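Local coordinates for protein glycerol-3-phosphate dehydrogenase [NAD(+)] (Dunaliella salina, PDB 6IUY) that probably interconverts sn-glycerol 3-phosphate and dihydroxyacetone phosphate with NAD, and carries a fused phosphatase-like domain that binds magnesium, at residues Asp30-Ala35 against Ala252-Tyr257. Residues are numbered along the deposited sequence; the frame is centred on the assembly and turned at random.
Sequences DLWQQA and AKLKRY
Gln33 reaches across with its side-chain amide and donates a hydrogen bond from NE2 to Lys253 O, 2.8 Å long. The N-H...O angle is 158°. The oxygen lies in the amide plane of Gln33, while the donor is tilted 30° from the carbonyl plane of Lys253. The chain of Gln33 is extended beyond CG (chi2 -178°), which carries the amide from the helix to this carbonyl. Lys255 crosses it at about a right angle, with Lys255 CB 4.1 Å from Gln33 CD. Replacing this glutamine by alanine would take away the amide, and is likely to leave Lys253 O without this donor and Lys255 CB without its neighbour. The contact joins the last turn of helix 26-33, which packs through Leu31 on strands 201-205 and 223-227 of the haloacid dehalogenase-like domain, to the linker that runs into strand 257-262, the first strand of the Rossmann-type NAD domain. Trp32 turns its indole edge to the linker. Trp32 CD1 is 3.7 Å from Lys253 O. Trp32 NE1 is hydrogen-bonded to Leu250 O, at the end of helix 247-251. Leu254 CD2 packs 3.9 Å from Trp32 CZ2, and the same leucine rests on helix 114-123. A water accepts from Lys255 N and donates a longer bond to Gln33 O.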
ATOM      1  N   ASP A  30     -15.499  39.360  -3.864  1.00 58.88           N
ATOM      2  CA  ASP A  30     -14.585  38.236  -3.966  1.00 65.81           C
ATOM      3  C   ASP A  30     -14.450  37.524  -2.611  1.00 65.53           C
ATOM      4  O   ASP A  30     -14.536  36.293  -2.539  1.00 60.74           O
ATOM      5  CB  ASP A  30     -13.217  38.709  -4.469  1.00 69.89           C
ATOM      6  CG  ASP A  30     -12.367  37.574  -5.015  1.00 74.53           C
ATOM      7  OD1 ASP A  30     -11.154  37.544  -4.703  1.00 82.06           O
ATOM      8  OD2 ASP A  30     -12.902  36.722  -5.763  1.00 70.89           O
ATOM      9  N   LEU A  31     -14.254  38.302  -1.543  1.00 63.13           N
ATOM     10  CA  LEU A  31     -14.092  37.741  -0.198  1.00 62.02           C
ATOM     11  C   LEU A  31     -15.330  36.977   0.262  1.00 57.36           C
ATOM     12  O   LEU A  31     -15.223  35.973   0.962  1.00 58.38           O
ATOM     13  CB  LEU A  31     -13.766  38.833   0.815  1.00 57.57           C
ATOM     14  CG  LEU A  31     -12.314  39.277   0.901  1.00 59.89           C
ATOM     15  CD1 LEU A  31     -12.183  40.410   1.902  1.00 59.84           C
ATOM     16  CD2 LEU A  31     -11.421  38.109   1.297  1.00 59.01           C
ATOM     17  N   TRP A  32     -16.502  37.459  -0.141  1.00 55.62           N
ATOM     18  CA  TRP A  32     -17.754  36.790   0.159  1.00 52.54           C
ATOM     19  C   TRP A  32     -17.838  35.454  -0.558  1.00 56.86           C
ATOM     20  O   TRP A  32     -18.255  34.446   0.015  1.00 52.82           O
ATOM     21  CB  TRP A  32     -18.927  37.662  -0.254  1.00 51.95           C
ATOM     22  CG  TRP A  32     -20.248  36.993  -0.130  1.00 49.43           C
ATOM     23  CD1 TRP A  32     -21.127  36.721  -1.140  1.00 50.85           C
ATOM     24  CD2 TRP A  32     -20.859  36.517   1.073  1.00 47.92           C
ATOM     25  NE1 TRP A  32     -22.257  36.116  -0.636  1.00 49.04           N
ATOM     26  CE2 TRP A  32     -22.112  35.970   0.720  1.00 49.31           C
ATOM     27  CE3 TRP A  32     -20.469  36.495   2.416  1.00 55.02           C
ATOM     28  CZ2 TRP A  32     -22.977  35.402   1.661  1.00 52.69           C
ATOM     29  CZ3 TRP A  32     -21.339  35.932   3.357  1.00 50.10           C
ATOM     30  CH2 TRP A  32     -22.575  35.399   2.971  1.00 48.24           C
ATOM     31  N   GLN A  33     -17.442  35.457  -1.826  1.00 54.88           N
ATOM     32  CA  GLN A  33     -17.539  34.271  -2.655  1.00 58.66           C
ATOM     33  C   GLN A  33     -16.454  33.251  -2.306  1.00 57.33           C
ATOM     34  O   GLN A  33     -16.662  32.035  -2.411  1.00 55.00           O
ATOM     35  CB  GLN A  33     -17.465  34.664  -4.137  1.00 52.80           C
ATOM     36  CG  GLN A  33     -18.781  35.223  -4.671  1.00 55.51           C
ATOM     37  CD  GLN A  33     -18.732  35.573  -6.154  1.00 55.56           C
ATOM     38  OE1 GLN A  33     -17.666  35.598  -6.773  1.00 47.23           O
ATOM     39  NE2 GLN A  33     -19.895  35.860  -6.722  1.00 54.50           N
ATOM     40  N   GLN A  34     -15.305  33.760  -1.879  1.00 54.86           N
ATOM     41  CA  GLN A  34     -14.149  32.930  -1.580  1.00 54.45           C
ATOM     42  C   GLN A  34     -14.031  32.687  -0.071  1.00 53.62           C
ATOM     43  O   GLN A  34     -12.961  32.354   0.427  1.00 53.49           O
ATOM     44  CB  GLN A  34     -12.884  33.603  -2.111  1.00 56.05           C
ATOM     45  CG  GLN A  34     -11.907  32.671  -2.782  1.00 65.21           C
ATOM     46  CD  GLN A  34     -12.407  32.196  -4.121  1.00 68.98           C
ATOM     47  OE1 GLN A  34     -13.135  32.914  -4.813  1.00 66.76           O
ATOM     48  NE2 GLN A  34     -12.032  30.974  -4.498  1.00 71.50           N
ATOM     49  N   ALA A  35     -15.132  32.881   0.651  1.00 46.64           N
ATOM     50  CA  ALA A  35     -15.111  32.841   2.108  1.00 52.97           C
ATOM     51  C   ALA A  35     -14.830  31.445   2.628  1.00 54.28           C
ATOM     52  O   ALA A  35     -15.310  30.460   2.072  1.00 54.22           O
ATOM     53  CB  ALA A  35     -16.432  33.342   2.676  1.00 51.23           C
ATOM     54  N   ALA A 252     -27.709  35.616  -3.395  1.00 61.72           N
ATOM     55  CA  ALA A 252     -27.592  35.729  -4.841  1.00 57.39           C
ATOM     56  C   ALA A 252     -26.211  36.197  -5.294  1.00 59.11           C
ATOM     57  O   ALA A 252     -25.965  36.335  -6.493  1.00 63.68           O
ATOM     58  CB  ALA A 252     -28.667  36.670  -5.376  1.00 60.17           C
ATOM     59  N   LYS A 253     -25.315  36.462  -4.352  1.00 56.08           N
ATOM     60  CA  LYS A 253     -23.944  36.799  -4.721  1.00 54.36           C
ATOM     61  C   LYS A 253     -23.014  35.633  -4.390  1.00 52.36           C
ATOM     62  O   LYS A 253     -21.811  35.688  -4.667  1.00 51.58           O
ATOM     63  CB  LYS A 253     -23.488  38.087  -4.033  1.00 57.98           C
ATOM     64  CG  LYS A 253     -24.241  39.338  -4.502  1.00 58.20           C
ATOM     65  CD  LYS A 253     -24.169  39.486  -6.020  1.00 66.93           C
ATOM     66  CE  LYS A 253     -25.017  40.649  -6.528  1.00 69.49           C
ATOM     67  NZ  LYS A 253     -25.217  40.600  -8.006  1.00 69.69           N
ATOM     68  N   LEU A 254     -23.582  34.580  -3.804  1.00 49.19           N
ATOM     69  CA  LEU A 254     -22.859  33.312  -3.623  1.00 54.85           C
ATOM     70  C   LEU A 254     -22.450  32.758  -4.983  1.00 56.86           C
ATOM     71  O   LEU A 254     -23.283  32.691  -5.899  1.00 57.77           O
ATOM     72  CB  LEU A 254     -23.720  32.277  -2.889  1.00 54.90           C
ATOM     73  CG  LEU A 254     -23.917  32.399  -1.377  1.00 53.88           C
ATOM     74  CD1 LEU A 254     -24.842  31.309  -0.876  1.00 51.47           C
ATOM     75  CD2 LEU A 254     -22.591  32.317  -0.664  1.00 51.11           C
ATOM     76  N   LYS A 255     -21.185  32.365  -5.133  1.00 55.09           N
ATOM     77  CA  LYS A 255     -20.757  31.783  -6.405  1.00 54.64           C
ATOM     78  C   LYS A 255     -21.540  30.494  -6.704  1.00 56.40           C
ATOM     79  O   LYS A 255     -21.788  29.673  -5.807  1.00 48.80           O
ATOM     80  CB  LYS A 255     -19.253  31.499  -6.409  1.00 51.85           C
ATOM     81  CG  LYS A 255     -18.661  31.469  -7.824  1.00 51.76           C
ATOM     82  CD  LYS A 255     -17.186  31.110  -7.817  1.00 53.37           C
ATOM     83  CE  LYS A 255     -16.555  31.238  -9.205  1.00 57.43           C
ATOM     84  NZ  LYS A 255     -15.073  31.016  -9.188  1.00 51.86           N
ATOM     85  N   ARG A 256     -21.965  30.348  -7.960  1.00 55.48           N
ATOM     86  CA  ARG A 256     -22.587  29.111  -8.432  1.00 50.64           C
ATOM     87  C   ARG A 256     -21.762  28.594  -9.596  1.00 52.51           C
ATOM     88  O   ARG A 256     -21.684  29.232 -10.650  1.00 54.34           O
ATOM     89  CB  ARG A 256     -24.036  29.325  -8.865  1.00 53.81           C
ATOM     90  CG  ARG A 256     -24.777  28.030  -9.090  1.00 53.69           C
ATOM     91  CD  ARG A 256     -26.126  28.232  -9.760  1.00 57.47           C
ATOM     92  NE  ARG A 256     -27.087  28.892  -8.889  1.00 65.42           N
ATOM     93  CZ  ARG A 256     -27.544  30.126  -9.079  1.00 70.22           C
ATOM     94  NH1 ARG A 256     -27.135  30.840 -10.123  1.00 71.03           N
ATOM     95  NH2 ARG A 256     -28.418  30.646  -8.225  1.00 74.73           N
ATOM     96  N   TYR A 257     -21.133  27.443  -9.402  1.00 48.47           N
ATOM     97  CA  TYR A 257     -20.163  26.935 -10.360  1.00 45.57           C
ATOM     98  C   TYR A 257     -20.850  26.339 -11.582  1.00 43.48           C
ATOM     99  O   TYR A 257     -21.779  25.550 -11.434  1.00 49.52           O
ATOM    100  CB  TYR A 257     -19.266  25.896  -9.681  1.00 45.94           C
ATOM    101  CG  TYR A 257     -18.278  26.503  -8.718  1.00 42.75           C
ATOM    102  CD1 TYR A 257     -18.653  26.852  -7.423  1.00 51.39           C
ATOM    103  CD2 TYR A 257     -16.971  26.739  -9.102  1.00 48.07           C
ATOM    104  CE1 TYR A 257     -17.733  27.427  -6.542  1.00 47.96           C
ATOM    105  CE2 TYR A 257     -16.049  27.291  -8.229  1.00 46.56           C
ATOM    106  CZ  TYR A 257     -16.437  27.638  -6.959  1.00 47.75           C
ATOM    107  OH  TYR A 257     -15.513  28.198  -6.111  1.00 51.61           O
TER
HETATM  108  O   HOH W   1     -19.821  31.320  -2.965  1.00 52.79           O